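Local coordinates for protein Afp3 (Serratia entomophila, PDB 6RBN) that probably builds, as a phage-type sheath protein, part of the contractile sheath around the inner tube of the anti-feeding prophage injection system, at residues D[194-207]-D[336-350]. Numbering follows the deposited sequence.
Sequences APSAVGGSAQVAVY and RTQKDDDDWRYIPVR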
ATOM      1  N   ALA D 194     -64.001 -12.606  49.121  1.00 94.60           N
ATOM      2  CA  ALA D 194     -63.527 -11.261  48.847  1.00 94.60           C
ATOM      3  C   ALA D 194     -64.238 -10.253  49.751  1.00 94.60           C
ATOM      4  O   ALA D 194     -65.401 -10.445  50.106  1.00 94.60           O
ATOM      5  CB  ALA D 194     -63.766 -10.909  47.382  1.00 94.60           C
ATOM      6  N   PRO D 195     -63.556  -9.160  50.137  1.00 97.50           N
ATOM      7  CA  PRO D 195     -64.174  -8.200  51.067  1.00 97.50           C
ATOM      8  C   PRO D 195     -65.241  -7.294  50.460  1.00 97.50           C
ATOM      9  O   PRO D 195     -65.704  -6.368  51.133  1.00 97.50           O
ATOM     10  CB  PRO D 195     -62.977  -7.380  51.560  1.00 97.50           C
ATOM     11  CG  PRO D 195     -61.975  -7.493  50.483  1.00 97.50           C
ATOM     12  CD  PRO D 195     -62.129  -8.867  49.922  1.00 97.50           C
ATOM     13  N   SER D 196     -65.581  -7.509  49.182  1.00 97.51           N
ATOM     14  CA  SER D 196     -66.765  -7.010  48.471  1.00 97.51           C
ATOM     15  C   SER D 196     -66.725  -5.516  48.167  1.00 97.51           C
ATOM     16  O   SER D 196     -67.598  -5.009  47.456  1.00 97.51           O
ATOM     17  CB  SER D 196     -68.063  -7.336  49.226  1.00 97.51           C
ATOM     18  OG  SER D 196     -68.211  -6.550  50.397  1.00 97.51           O
ATOM     19  N   ALA D 197     -65.726  -4.799  48.678  1.00 93.93           N
ATOM     20  CA  ALA D 197     -65.486  -3.445  48.198  1.00 93.93           C
ATOM     21  C   ALA D 197     -64.756  -3.485  46.868  1.00 93.93           C
ATOM     22  O   ALA D 197     -64.893  -2.575  46.043  1.00 93.93           O
ATOM     23  CB  ALA D 197     -64.691  -2.651  49.232  1.00 93.93           C
ATOM     24  N   VAL D 198     -63.980  -4.539  46.648  1.00 90.53           N
ATOM     25  CA  VAL D 198     -63.280  -4.773  45.395  1.00 90.53           C
ATOM     26  C   VAL D 198     -63.636  -6.165  44.875  1.00 90.53           C
ATOM     27  O   VAL D 198     -62.986  -7.166  45.197  1.00 90.53           O
ATOM     28  CB  VAL D 198     -61.767  -4.560  45.585  1.00 90.53           C
ATOM     29  CG1 VAL D 198     -61.457  -3.080  45.553  1.00 90.53           C
ATOM     30  CG2 VAL D 198     -61.314  -5.087  46.948  1.00 90.53           C
ATOM     31  N   GLY D 199     -64.683  -6.230  44.051  1.00 89.95           N
ATOM     32  CA  GLY D 199     -65.269  -7.521  43.731  1.00 89.95           C
ATOM     33  C   GLY D 199     -64.494  -8.288  42.679  1.00 89.95           C
ATOM     34  O   GLY D 199     -63.928  -9.345  42.958  1.00 89.95           O
ATOM     35  N   GLY D 200     -64.454  -7.765  41.457  1.00 84.70           N
ATOM     36  CA  GLY D 200     -63.891  -8.519  40.359  1.00 84.70           C
ATOM     37  C   GLY D 200     -62.947  -7.735  39.479  1.00 84.70           C
ATOM     38  O   GLY D 200     -62.856  -7.993  38.276  1.00 84.70           O
ATOM     39  N   SER D 201     -62.244  -6.768  40.056  1.00 83.25           N
ATOM     40  CA  SER D 201     -61.265  -6.013  39.294  1.00 83.25           C
ATOM     41  C   SER D 201     -59.949  -6.772  39.234  1.00 83.25           C
ATOM     42  O   SER D 201     -59.579  -7.489  40.165  1.00 83.25           O
ATOM     43  CB  SER D 201     -61.042  -4.636  39.914  1.00 83.25           C
ATOM     44  OG  SER D 201     -60.436  -4.753  41.185  1.00 83.25           O
ATOM     45  N   ALA D 202     -59.223  -6.585  38.139  1.00 79.30           N
ATOM     46  CA  ALA D 202     -57.971  -7.297  37.927  1.00 79.30           C
ATOM     47  C   ALA D 202     -56.806  -6.722  38.717  1.00 79.30           C
ATOM     48  O   ALA D 202     -55.698  -7.249  38.617  1.00 79.30           O
ATOM     49  CB  ALA D 202     -57.616  -7.306  36.439  1.00 79.30           C
ATOM     50  N   GLN D 203     -57.024  -5.673  39.502  1.00 78.01           N
ATOM     51  CA  GLN D 203     -55.963  -5.017  40.248  1.00 78.01           C
ATOM     52  C   GLN D 203     -55.888  -5.481  41.695  1.00 78.01           C
ATOM     53  O   GLN D 203     -55.195  -4.855  42.498  1.00 78.01           O
ATOM     54  CB  GLN D 203     -56.168  -3.503  40.217  1.00 78.01           C
ATOM     55  CG  GLN D 203     -56.207  -2.880  38.837  1.00 78.01           C
ATOM     56  CD  GLN D 203     -54.923  -3.063  38.067  1.00 78.01           C
ATOM     57  OE1 GLN D 203     -54.891  -3.756  37.057  1.00 78.01           O
ATOM     58  NE2 GLN D 203     -53.854  -2.448  38.547  1.00 78.01           N
ATOM     59  N   VAL D 204     -56.600  -6.548  42.056  1.00 77.90           N
ATOM     60  CA  VAL D 204     -56.774  -6.946  43.448  1.00 77.90           C
ATOM     61  C   VAL D 204     -56.355  -8.401  43.605  1.00 77.90           C
ATOM     62  O   VAL D 204     -56.766  -9.258  42.817  1.00 77.90           O
ATOM     63  CB  VAL D 204     -58.231  -6.743  43.914  1.00 77.90           C
ATOM     64  CG1 VAL D 204     -58.446  -7.274  45.317  1.00 77.90           C
ATOM     65  CG2 VAL D 204     -58.584  -5.282  43.879  1.00 77.90           C
ATOM     66  N   ALA D 205     -55.528  -8.672  44.613  1.00 75.91           N
ATOM     67  CA  ALA D 205     -55.159 -10.025  45.006  1.00 75.91           C
ATOM     68  C   ALA D 205     -55.478 -10.204  46.482  1.00 75.91           C
ATOM     69  O   ALA D 205     -54.892  -9.526  47.332  1.00 75.91           O
ATOM     70  CB  ALA D 205     -53.677 -10.287  44.744  1.00 75.91           C
ATOM     71  N   VAL D 206     -56.396 -11.111  46.783  1.00 77.67           N
ATOM     72  CA  VAL D 206     -56.832 -11.388  48.147  1.00 77.67           C
ATOM     73  C   VAL D 206     -55.957 -12.506  48.700  1.00 77.67           C
ATOM     74  O   VAL D 206     -55.476 -13.351  47.945  1.00 77.67           O
ATOM     75  CB  VAL D 206     -58.335 -11.745  48.147  1.00 77.67           C
ATOM     76  CG1 VAL D 206     -58.889 -11.963  49.544  1.00 77.67           C
ATOM     77  CG2 VAL D 206     -59.127 -10.673  47.423  1.00 77.67           C
ATOM     78  N   TYR D 207     -55.684 -12.484  50.007  1.00 75.72           N
ATOM     79  CA  TYR D 207     -54.885 -13.517  50.670  1.00 75.72           C
ATOM     80  C   TYR D 207     -55.568 -13.876  51.982  1.00 75.72           C
ATOM     81  O   TYR D 207     -55.665 -13.036  52.880  1.00 75.72           O
ATOM     82  CB  TYR D 207     -53.452 -13.041  50.903  1.00 75.72           C
ATOM     83  CG  TYR D 207     -52.659 -12.917  49.627  1.00 75.72           C
ATOM     84  CD1 TYR D 207     -51.993 -14.011  49.090  1.00 75.72           C
ATOM     85  CD2 TYR D 207     -52.606 -11.718  48.933  1.00 75.72           C
ATOM     86  CE1 TYR D 207     -51.277 -13.904  47.918  1.00 75.72           C
ATOM     87  CE2 TYR D 207     -51.899 -11.605  47.756  1.00 75.72           C
ATOM     88  CZ  TYR D 207     -51.239 -12.703  47.252  1.00 75.72           C
ATOM     89  OH  TYR D 207     -50.528 -12.591  46.083  1.00 75.72           O
ATOM     90  N   ARG D 336     -53.630 -15.895  41.639  1.00 74.36           N
ATOM     91  CA  ARG D 336     -54.754 -15.395  40.863  1.00 74.36           C
ATOM     92  C   ARG D 336     -55.236 -14.044  41.372  1.00 74.36           C
ATOM     93  O   ARG D 336     -55.093 -13.711  42.549  1.00 74.36           O
ATOM     94  CB  ARG D 336     -55.928 -16.373  40.871  1.00 74.36           C
ATOM     95  CG  ARG D 336     -55.800 -17.517  39.896  1.00 74.36           C
ATOM     96  CD  ARG D 336     -57.066 -18.345  39.909  1.00 74.36           C
ATOM     97  NE  ARG D 336     -57.126 -19.297  38.805  1.00 74.36           N
ATOM     98  CZ  ARG D 336     -56.652 -20.533  38.856  1.00 74.36           C
ATOM     99  NH1 ARG D 336     -56.066 -20.960  39.958  1.00 74.36           N
ATOM    100  NH2 ARG D 336     -56.749 -21.334  37.805  1.00 74.36           N
ATOM    101  N   THR D 337     -55.817 -13.274  40.454  1.00 77.90           N
ATOM    102  CA  THR D 337     -56.474 -12.014  40.759  1.00 77.90           C
ATOM    103  C   THR D 337     -57.978 -12.232  40.886  1.00 77.90           C
ATOM    104  O   THR D 337     -58.488 -13.344  40.743  1.00 77.90           O
ATOM    105  CB  THR D 337     -56.175 -10.974  39.678  1.00 77.90           C
ATOM    106  OG1 THR D 337     -56.674 -11.435  38.419  1.00 77.90           O
ATOM    107  CG2 THR D 337     -54.688 -10.733  39.560  1.00 77.90           C
ATOM    108  N   GLN D 338     -58.705 -11.147  41.151  1.00 83.35           N
ATOM    109  CA  GLN D 338     -60.156 -11.212  41.251  1.00 83.35           C
ATOM    110  C   GLN D 338     -60.847 -11.344  39.903  1.00 83.35           C
ATOM    111  O   GLN D 338     -62.015 -11.737  39.861  1.00 83.35           O
ATOM    112  CB  GLN D 338     -60.685  -9.969  41.963  1.00 83.35           C
ATOM    113  CG  GLN D 338     -60.403  -9.937  43.436  1.00 83.35           C
ATOM    114  CD  GLN D 338     -61.159 -11.012  44.162  1.00 83.35           C
ATOM    115  OE1 GLN D 338     -60.578 -11.965  44.653  1.00 83.35           O
ATOM    116  NE2 GLN D 338     -62.471 -10.876  44.212  1.00 83.35           N
ATOM    117  N   LYS D 339     -60.161 -11.026  38.812  1.00 86.33           N
ATOM    118  CA  LYS D 339     -60.777 -11.087  37.494  1.00 86.33           C
ATOM    119  C   LYS D 339     -60.804 -12.524  36.995  1.00 86.33           C
ATOM    120  O   LYS D 339     -59.782 -13.214  37.008  1.00 86.33           O
ATOM    121  CB  LYS D 339     -60.011 -10.196  36.522  1.00 86.33           C
ATOM    122  CG  LYS D 339     -60.638 -10.072  35.157  1.00 86.33           C
ATOM    123  CD  LYS D 339     -61.897  -9.238  35.215  1.00 86.33           C
ATOM    124  CE  LYS D 339     -62.468  -9.009  33.831  1.00 86.33           C
ATOM    125  NZ  LYS D 339     -63.736  -8.234  33.885  1.00 86.33           N
ATOM    126  N   ASP D 340     -61.973 -12.977  36.550  1.00 92.61           N
ATOM    127  CA  ASP D 340     -62.150 -14.340  36.071  1.00 92.61           C
ATOM    128  C   ASP D 340     -61.942 -14.445  34.562  1.00 92.61           C
ATOM    129  O   ASP D 340     -62.210 -15.496  33.970  1.00 92.61           O
ATOM    130  CB  ASP D 340     -63.542 -14.846  36.461  1.00 92.61           C
ATOM    131  CG  ASP D 340     -63.626 -16.363  36.538  1.00 92.61           C
ATOM    132  OD1 ASP D 340     -62.593 -17.036  36.344  1.00 92.61           O
ATOM    133  OD2 ASP D 340     -64.733 -16.883  36.790  1.00 92.61           O
ATOM    134  N   ASP D 341     -61.475 -13.375  33.927  1.00 93.83           N
ATOM    135  CA  ASP D 341     -61.227 -13.389  32.495  1.00 93.83           C
ATOM    136  C   ASP D 341     -60.004 -14.245  32.186  1.00 93.83           C
ATOM    137  O   ASP D 341     -59.147 -14.475  33.041  1.00 93.83           O
ATOM    138  CB  ASP D 341     -61.024 -11.961  31.986  1.00 93.83           C
ATOM    139  CG  ASP D 341     -61.150 -11.841  30.476  1.00 93.83           C
ATOM    140  OD1 ASP D 341     -61.406 -12.861  29.803  1.00 93.83           O
ATOM    141  OD2 ASP D 341     -60.992 -10.716  29.958  1.00 93.83           O
ATOM    142  N   ASP D 342     -59.937 -14.729  30.946  1.00 94.60           N
ATOM    143  CA  ASP D 342     -58.798 -15.535  30.524  1.00 94.60           C
ATOM    144  C   ASP D 342     -57.549 -14.672  30.370  1.00 94.60           C
ATOM    145  O   ASP D 342     -56.423 -15.166  30.481  1.00 94.60           O
ATOM    146  CB  ASP D 342     -59.139 -16.241  29.213  1.00 94.60           C
ATOM    147  CG  ASP D 342     -58.235 -17.422  28.919  1.00 94.60           C
ATOM    148  OD1 ASP D 342     -57.361 -17.750  29.746  1.00 94.60           O
ATOM    149  OD2 ASP D 342     -58.401 -18.037  27.846  1.00 94.60           O
ATOM    150  N   ASP D 343     -57.729 -13.375  30.123  1.00 90.56           N
ATOM    151  CA  ASP D 343     -56.580 -12.496  29.942  1.00 90.56           C
ATOM    152  C   ASP D 343     -55.914 -12.157  31.267  1.00 90.56           C
ATOM    153  O   ASP D 343     -54.702 -12.339  31.419  1.00 90.56           O
ATOM    154  CB  ASP D 343     -57.005 -11.215  29.224  1.00 90.56           C
ATOM    155  CG  ASP D 343     -57.367 -11.453  27.775  1.00 90.56           C
ATOM    156  OD1 ASP D 343     -56.805 -12.386  27.163  1.00 90.56           O
ATOM    157  OD2 ASP D 343     -58.212 -10.706  27.243  1.00 90.56           O
ATOM    158  N   TRP D 344     -56.680 -11.668  32.236  1.00 81.89           N
ATOM    159  CA  TRP D 344     -56.124 -11.098  33.456  1.00 81.89           C
ATOM    160  C   TRP D 344     -56.370 -11.997  34.662  1.00 81.89           C
ATOM    161  O   TRP D 344     -56.651 -11.525  35.763  1.00 81.89           O
ATOM    162  CB  TRP D 344     -56.699  -9.708  33.705  1.00 81.89           C
ATOM    163  CG  TRP D 344     -56.513  -8.801  32.539  1.00 81.89           C
ATOM    164  CD1 TRP D 344     -57.473  -8.382  31.674  1.00 81.89           C
ATOM    165  CD2 TRP D 344     -55.277  -8.258  32.060  1.00 81.89           C
ATOM    166  NE1 TRP D 344     -56.924  -7.579  30.709  1.00 81.89           N
ATOM    167  CE2 TRP D 344     -55.574  -7.489  30.921  1.00 81.89           C
ATOM    168  CE3 TRP D 344     -53.951  -8.334  32.492  1.00 81.89           C
ATOM    169  CZ2 TRP D 344     -54.600  -6.803  30.211  1.00 81.89           C
ATOM    170  CZ3 TRP D 344     -52.986  -7.650  31.784  1.00 81.89           C
ATOM    171  CH2 TRP D 344     -53.314  -6.895  30.659  1.00 81.89           C
ATOM    172  N   ARG D 345     -56.256 -13.309  34.459  1.00 81.59           N
ATOM    173  CA  ARG D 345     -56.520 -14.262  35.530  1.00 81.59           C
ATOM    174  C   ARG D 345     -55.400 -14.288  36.557  1.00 81.59           C
ATOM    175  O   ARG D 345     -55.660 -14.393  37.760  1.00 81.59           O
ATOM    176  CB  ARG D 345     -56.723 -15.656  34.941  1.00 81.59           C
ATOM    177  CG  ARG D 345     -57.169 -16.698  35.939  1.00 81.59           C
ATOM    178  CD  ARG D 345     -57.349 -18.047  35.272  1.00 81.59           C
ATOM    179  NE  ARG D 345     -58.409 -18.028  34.269  1.00 81.59           N
ATOM    180  CZ  ARG D 345     -59.699 -18.192  34.541  1.00 81.59           C
ATOM    181  NH1 ARG D 345     -60.099 -18.387  35.789  1.00 81.59           N
ATOM    182  NH2 ARG D 345     -60.593 -18.159  33.564  1.00 81.59           N
ATOM    183  N   TYR D 346     -54.153 -14.187  36.113  1.00 74.72           N
ATOM    184  CA  TYR D 346     -53.003 -14.421  36.970  1.00 74.72           C
ATOM    185  C   TYR D 346     -52.365 -13.115  37.420  1.00 74.72           C
ATOM    186  O   TYR D 346     -52.421 -12.105  36.715  1.00 74.72           O
ATOM    187  CB  TYR D 346     -51.965 -15.283  36.258  1.00 74.72           C
ATOM    188  CG  TYR D 346     -52.448 -16.683  35.979  1.00 74.72           C
ATOM    189  CD1 TYR D 346     -52.474 -17.636  36.986  1.00 74.72           C
ATOM    190  CD2 TYR D 346     -52.869 -17.053  34.713  1.00 74.72           C
ATOM    191  CE1 TYR D 346     -52.914 -18.916  36.739  1.00 74.72           C
ATOM    192  CE2 TYR D 346     -53.310 -18.331  34.456  1.00 74.72           C
ATOM    193  CZ  TYR D 346     -53.329 -19.258  35.473  1.00 74.72           C
ATOM    194  OH  TYR D 346     -53.769 -20.536  35.221  1.00 74.72           O
ATOM    195  N   ILE D 347     -51.773 -13.154  38.614  1.00 72.08           N
ATOM    196  CA  ILE D 347     -50.978 -12.016  39.093  1.00 72.08           C
ATOM    197  C   ILE D 347     -49.773 -11.693  38.218  1.00 72.08           C
ATOM    198  O   ILE D 347     -49.592 -10.508  37.891  1.00 72.08           O
ATOM    199  CB  ILE D 347     -50.615 -12.215  40.571  1.00 72.08           C
ATOM    200  CG1 ILE D 347     -51.876 -12.318  41.421  1.00 72.08           C
ATOM    201  CG2 ILE D 347     -49.766 -11.074  41.088  1.00 72.08           C
ATOM    202  CD1 ILE D 347     -51.607 -12.757  42.829  1.00 72.08           C
ATOM    203  N   PRO D 348     -48.897 -12.645  37.805  1.00 71.73           N
ATOM    204  CA  PRO D 348     -47.702 -12.204  37.057  1.00 71.73           C
ATOM    205  C   PRO D 348     -47.985 -11.702  35.651  1.00 71.73           C
ATOM    206  O   PRO D 348     -47.170 -10.959  35.099  1.00 71.73           O
ATOM    207  CB  PRO D 348     -46.827 -13.458  37.027  1.00 71.73           C
ATOM    208  CG  PRO D 348     -47.752 -14.551  37.104  1.00 71.73           C
ATOM    209  CD  PRO D 348     -48.811 -14.104  38.037  1.00 71.73           C
ATOM    210  N   VAL D 349     -49.112 -12.085  35.054  1.00 71.90           N
ATOM    211  CA  VAL D 349     -49.489 -11.516  33.766  1.00 71.90           C
ATOM    212  C   VAL D 349     -49.992 -10.092  33.951  1.00 71.90           C
ATOM    213  O   VAL D 349     -49.704  -9.202  33.142  1.00 71.90           O
ATOM    214  CB  VAL D 349     -50.532 -12.416  33.082  1.00 71.90           C
ATOM    215  CG1 VAL D 349     -50.966 -11.843  31.747  1.00 71.90           C
ATOM    216  CG2 VAL D 349     -49.979 -13.813  32.910  1.00 71.90           C
ATOM    217  N   ARG D 350     -50.718  -9.841  35.041  1.00 73.26           N
ATOM    218  CA  ARG D 350     -51.268  -8.515  35.288  1.00 73.26           C
ATOM    219  C   ARG D 350     -50.188  -7.517  35.685  1.00 73.26           C
ATOM    220  O   ARG D 350     -50.169  -6.389  35.183  1.00 73.26           O
ATOM    221  CB  ARG D 350     -52.341  -8.600  36.370  1.00 73.26           C
ATOM    222  CG  ARG D 350     -52.894  -7.276  36.852  1.00 73.26           C
ATOM    223  CD  ARG D 350     -53.795  -6.596  35.838  1.00 73.26           C
ATOM    224  NE  ARG D 350     -53.075  -5.657  34.989  1.00 73.26           N
ATOM    225  CZ  ARG D 350     -53.618  -5.004  33.969  1.00 73.26           C
ATOM    226  NH1 ARG D 350     -54.898  -5.179  33.672  1.00 73.26           N
ATOM    227  NH2 ARG D 350     -52.886  -4.169  33.249  1.00 73.26           N
TER
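The loop and turn before strand 204-207 pack against the loop running into helix 347-364, probably near the join of the subtilisin-like and C-terminal parts of this tail sheath protein, and Gln338 reaches across. Its backbone N donates to Val204 O (3.2 Å), nearly in line with the carbonyl, and its NE2 donates to Gly199 O. Bent at chi2 (-67°), the chain lays CG against Val204 CG1 at 3.8 Å and brings OE1 beside Val206 CG2. A glutamine suits this place because its CG packs on Val204 while its amide meets the Gly199 carbonyl. The type I turn Ser201-Val204 offers Ala202, whose small CB touches both Lys339 CB and Trp344 CB, 3.8 Å from each.

Arg350, on the first turn of helix 347-364, is sandwiched: Trp344 CZ3 lies over one guanidinium face, and Gln203 OE1 sits 3.1 Å above the other, off centre. The amide plane is turned steeply (72°) to the guanidinium, and OE1 is close to NE without a hydrogen bond. The arginine forms salt bridges with Asp354 and with Glu14 of a neighbouring Afp2 chain, while Gln203 NE2 bonds to Tyr183 O. Farther along, Ile347 CD1 touches Ala205 CB (3.7 Å) and comes against Tyr207 OH, which is hydrogen-bonded to Tyr278 OH. Strand 204-207, paired in parallel with strand 185-188, thus rests on the loop and first turn of helix 347-364, consistent with a junction within the tail sheath fold.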